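Local atomic coordinates of alcohol dehydrogenase superfamily protein (Novosphingobium aromaticivorans, PDB entry 3GAZ), a protein that probably acts as an NADP-dependent oxidoreductase of the alcohol dehydrogenase superfamily. Residues A[138-143]-A[266-271]. Residues are numbered along the deposited sequence; the frame is centred on the assembly and turned at random.
Sequences AWEGLV and VFTLHT
Glu140 reaches across from helix 132-145 to Thr268, and its carboxylate illustrates how one acidic side chain can tie a helix to a neighbouring loop, partly through water. With CG anti to its own carbonyl carbon (chi1 -58°) and the chain extended beyond it, the carboxylate arrives at the turn that runs from Phe267 to His270. There Glu140 OE1 lies 3.2 Å from Thr268 OG1, close enough for a hydrogen bond that is not settled; Thr268 OG1 also hydrogen-bonds Thr137 OG1. Two waters lie between the carboxylate and the turn. One sits near Glu140 OE1 and accepts from Phe267 N at 3.0 Å; the other, 2.4 Å from Glu140 OE2, bridges to Thr268 O and accepts from Thr271 OG1 at 2.8 Å. Both water-carboxylate distances are unusually short, so their detail is doubtful.

Beside this polar network sits a small apolar patch. Val266 presents its two methyls to successive residues of the helix: CG2 rests on Gly141 CA at 3.7 Å, while CG1 lies 4.1 Å from Glu140 CB. Glycine matters for the fit, since a side chain on it would press tightly against Val266 CG2. Cutting Val266 back to an alanine removes both methyls, which is likely to open a gap over Gly141 and leave the aliphatic base of Glu140 less covered.

Further out, Val266 follows directly on strand 262-265, the last strand, within this chain, of the parallel Rossmann-type sheet, and also touches Tyr221 of strand 217-222. Phe281 of helix 278-293 packs against both Thr268 and Thr271. The chain leaving strand 262-265 is thereby joined to helix 132-145 by both nonpolar and water-mediated contacts. If the water contacts are real, the Phe267 N-H and the Thr271 hydroxyl that feed them would be expected to favour an ionised Glu140.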
ATOM      1  N   ALA A 138     -11.173   4.660  19.110  1.00 14.80           N
ATOM      2  CA  ALA A 138     -11.601   4.802  20.499  1.00 13.46           C
ATOM      3  C   ALA A 138     -11.514   3.476  21.249  1.00 13.57           C
ATOM      4  O   ALA A 138     -11.088   3.428  22.409  1.00 14.50           O
ATOM      5  CB  ALA A 138     -13.031   5.325  20.548  1.00 12.60           C
ATOM      6  N   TRP A 139     -11.918   2.402  20.582  1.00 13.72           N
ATOM      7  CA  TRP A 139     -11.912   1.072  21.186  1.00 13.73           C
ATOM      8  C   TRP A 139     -10.511   0.529  21.462  1.00 15.11           C
ATOM      9  O   TRP A 139     -10.264  -0.058  22.522  1.00 14.41           O
ATOM     10  CB  TRP A 139     -12.671   0.095  20.288  1.00 14.69           C
ATOM     11  CG  TRP A 139     -12.842  -1.269  20.884  1.00 16.08           C
ATOM     12  CD1 TRP A 139     -11.938  -2.294  20.880  1.00 16.30           C
ATOM     13  CD2 TRP A 139     -13.990  -1.749  21.594  1.00 17.14           C
ATOM     14  NE1 TRP A 139     -12.455  -3.386  21.543  1.00 18.12           N
ATOM     15  CE2 TRP A 139     -13.713  -3.079  21.989  1.00 17.56           C
ATOM     16  CE3 TRP A 139     -15.229  -1.185  21.931  1.00 17.67           C
ATOM     17  CZ2 TRP A 139     -14.631  -3.854  22.711  1.00 19.32           C
ATOM     18  CZ3 TRP A 139     -16.144  -1.958  22.651  1.00 18.41           C
ATOM     19  CH2 TRP A 139     -15.837  -3.279  23.029  1.00 18.51           C
ATOM     20  N   GLU A 140      -9.591   0.712  20.521  1.00 14.11           N
ATOM     21  CA  GLU A 140      -8.242   0.205  20.726  1.00 14.82           C
ATOM     22  C   GLU A 140      -7.595   0.860  21.935  1.00 14.90           C
ATOM     23  O   GLU A 140      -6.822   0.227  22.647  1.00 13.28           O
ATOM     24  CB  GLU A 140      -7.370   0.434  19.489  1.00 17.08           C
ATOM     25  CG  GLU A 140      -7.917  -0.213  18.229  1.00 21.39           C
ATOM     26  CD  GLU A 140      -6.854  -0.433  17.171  1.00 25.15           C
ATOM     27  OE1 GLU A 140      -5.999   0.462  16.975  1.00 23.70           O
ATOM     28  OE2 GLU A 140      -6.882  -1.506  16.527  1.00 28.79           O
ATOM     29  N   GLY A 141      -7.923   2.127  22.168  1.00 13.84           N
ATOM     30  CA  GLY A 141      -7.344   2.833  23.294  1.00 15.52           C
ATOM     31  C   GLY A 141      -7.993   2.497  24.620  1.00 16.12           C
ATOM     32  O   GLY A 141      -7.311   2.170  25.597  1.00 15.38           O
ATOM     33  N   LEU A 142      -9.319   2.563  24.648  1.00 16.61           N
ATOM     34  CA  LEU A 142     -10.086   2.301  25.860  1.00 17.12           C
ATOM     35  C   LEU A 142     -10.157   0.845  26.297  1.00 18.13           C
ATOM     36  O   LEU A 142     -10.144   0.557  27.494  1.00 16.76           O
ATOM     37  CB  LEU A 142     -11.515   2.819  25.698  1.00 16.42           C
ATOM     38  CG  LEU A 142     -11.726   4.321  25.512  1.00 17.04           C
ATOM     39  CD1 LEU A 142     -13.192   4.582  25.172  1.00 13.88           C
ATOM     40  CD2 LEU A 142     -11.313   5.061  26.775  1.00 18.38           C
ATOM     41  N   VAL A 143     -10.249  -0.069  25.338  1.00 16.60           N
ATOM     42  CA  VAL A 143     -10.369  -1.483  25.671  1.00 18.31           C
ATOM     43  C   VAL A 143      -9.092  -2.292  25.466  1.00 19.02           C
ATOM     44  O   VAL A 143      -8.550  -2.842  26.424  1.00 18.62           O
ATOM     45  CB  VAL A 143     -11.525  -2.128  24.874  1.00 18.69           C
ATOM     46  CG1 VAL A 143     -11.700  -3.588  25.281  1.00 20.50           C
ATOM     47  CG2 VAL A 143     -12.813  -1.347  25.119  1.00 17.92           C
ATOM     48  N   VAL A 266      -1.816   4.640  20.195  1.00 15.99           N
ATOM     49  CA  VAL A 266      -2.852   4.007  19.381  1.00 17.13           C
ATOM     50  C   VAL A 266      -2.596   4.353  17.918  1.00 18.45           C
ATOM     51  O   VAL A 266      -2.412   5.521  17.578  1.00 19.55           O
ATOM     52  CB  VAL A 266      -4.270   4.505  19.760  1.00 16.72           C
ATOM     53  CG1 VAL A 266      -5.311   3.862  18.841  1.00 18.78           C
ATOM     54  CG2 VAL A 266      -4.575   4.161  21.214  1.00 18.99           C
ATOM     55  N   PHE A 267      -2.575   3.339  17.059  1.00 18.11           N
ATOM     56  CA  PHE A 267      -2.343   3.544  15.631  1.00 18.08           C
ATOM     57  C   PHE A 267      -3.138   2.481  14.881  1.00 18.48           C
ATOM     58  O   PHE A 267      -2.636   1.402  14.573  1.00 18.06           O
ATOM     59  CB  PHE A 267      -0.846   3.425  15.315  1.00 18.93           C
ATOM     60  CG  PHE A 267      -0.502   3.726  13.885  1.00 19.83           C
ATOM     61  CD1 PHE A 267      -0.951   4.898  13.282  1.00 20.38           C
ATOM     62  CD2 PHE A 267       0.266   2.838  13.137  1.00 18.92           C
ATOM     63  CE1 PHE A 267      -0.639   5.183  11.945  1.00 20.96           C
ATOM     64  CE2 PHE A 267       0.581   3.114  11.805  1.00 18.51           C
ATOM     65  CZ  PHE A 267       0.125   4.289  11.210  1.00 16.27           C
ATOM     66  N   THR A 268      -4.391   2.801  14.594  1.00 18.92           N
ATOM     67  CA  THR A 268      -5.305   1.880  13.924  1.00 20.38           C
ATOM     68  C   THR A 268      -4.903   1.454  12.516  1.00 18.89           C
ATOM     69  O   THR A 268      -5.214   0.343  12.085  1.00 18.86           O
ATOM     70  CB  THR A 268      -6.720   2.505  13.875  1.00 22.57           C
ATOM     71  OG1 THR A 268      -7.128   2.836  15.209  1.00 27.42           O
ATOM     72  CG2 THR A 268      -7.735   1.548  13.275  1.00 23.10           C
ATOM     73  N   LEU A 269      -4.200   2.321  11.803  1.00 19.13           N
ATOM     74  CA  LEU A 269      -3.817   2.018  10.425  1.00 19.63           C
ATOM     75  C   LEU A 269      -2.922   0.806  10.208  1.00 18.48           C
ATOM     76  O   LEU A 269      -2.958   0.212   9.123  1.00 15.19           O
ATOM     77  CB  LEU A 269      -3.137   3.229   9.785  1.00 20.81           C
ATOM     78  CG  LEU A 269      -3.852   4.583   9.841  1.00 24.17           C
ATOM     79  CD1 LEU A 269      -3.090   5.595   9.002  1.00 23.99           C
ATOM     80  CD2 LEU A 269      -5.259   4.417   9.339  1.00 21.56           C
ATOM     81  N   HIS A 270      -2.116   0.445  11.208  1.00 17.34           N
ATOM     82  CA  HIS A 270      -1.205  -0.688  11.051  1.00 15.61           C
ATOM     83  C   HIS A 270      -1.892  -1.920  10.489  1.00 15.67           C
ATOM     84  O   HIS A 270      -1.348  -2.603   9.622  1.00 15.33           O
ATOM     85  CB  HIS A 270      -0.498  -1.044  12.374  1.00 17.04           C
ATOM     86  CG  HIS A 270       0.504  -2.158  12.241  1.00 18.98           C
ATOM     87  ND1 HIS A 270       0.211  -3.463  12.564  1.00 22.67           N
ATOM     88  CD2 HIS A 270       1.762  -2.167  11.737  1.00 19.95           C
ATOM     89  CE1 HIS A 270       1.243  -4.236  12.261  1.00 22.07           C
ATOM     90  NE2 HIS A 270       2.195  -3.473  11.757  1.00 21.88           N
ATOM     91  N   THR A 271      -3.091  -2.195  10.973  1.00 15.58           N
ATOM     92  CA  THR A 271      -3.832  -3.359  10.504  1.00 17.14           C
ATOM     93  C   THR A 271      -4.005  -3.377   8.997  1.00 16.81           C
ATOM     94  O   THR A 271      -3.841  -4.413   8.356  1.00 15.40           O
ATOM     95  CB  THR A 271      -5.208  -3.409  11.145  1.00 17.28           C
ATOM     96  OG1 THR A 271      -5.047  -3.673  12.539  1.00 16.42           O
ATOM     97  CG2 THR A 271      -6.078  -4.481  10.493  1.00 18.18           C
TER
HETATM   98  O   HOH W   1      -5.533  -1.682  14.490  1.00 27.13           O
HETATM   99  O   HOH W   2      -3.793   0.841  18.127  1.00 32.58           O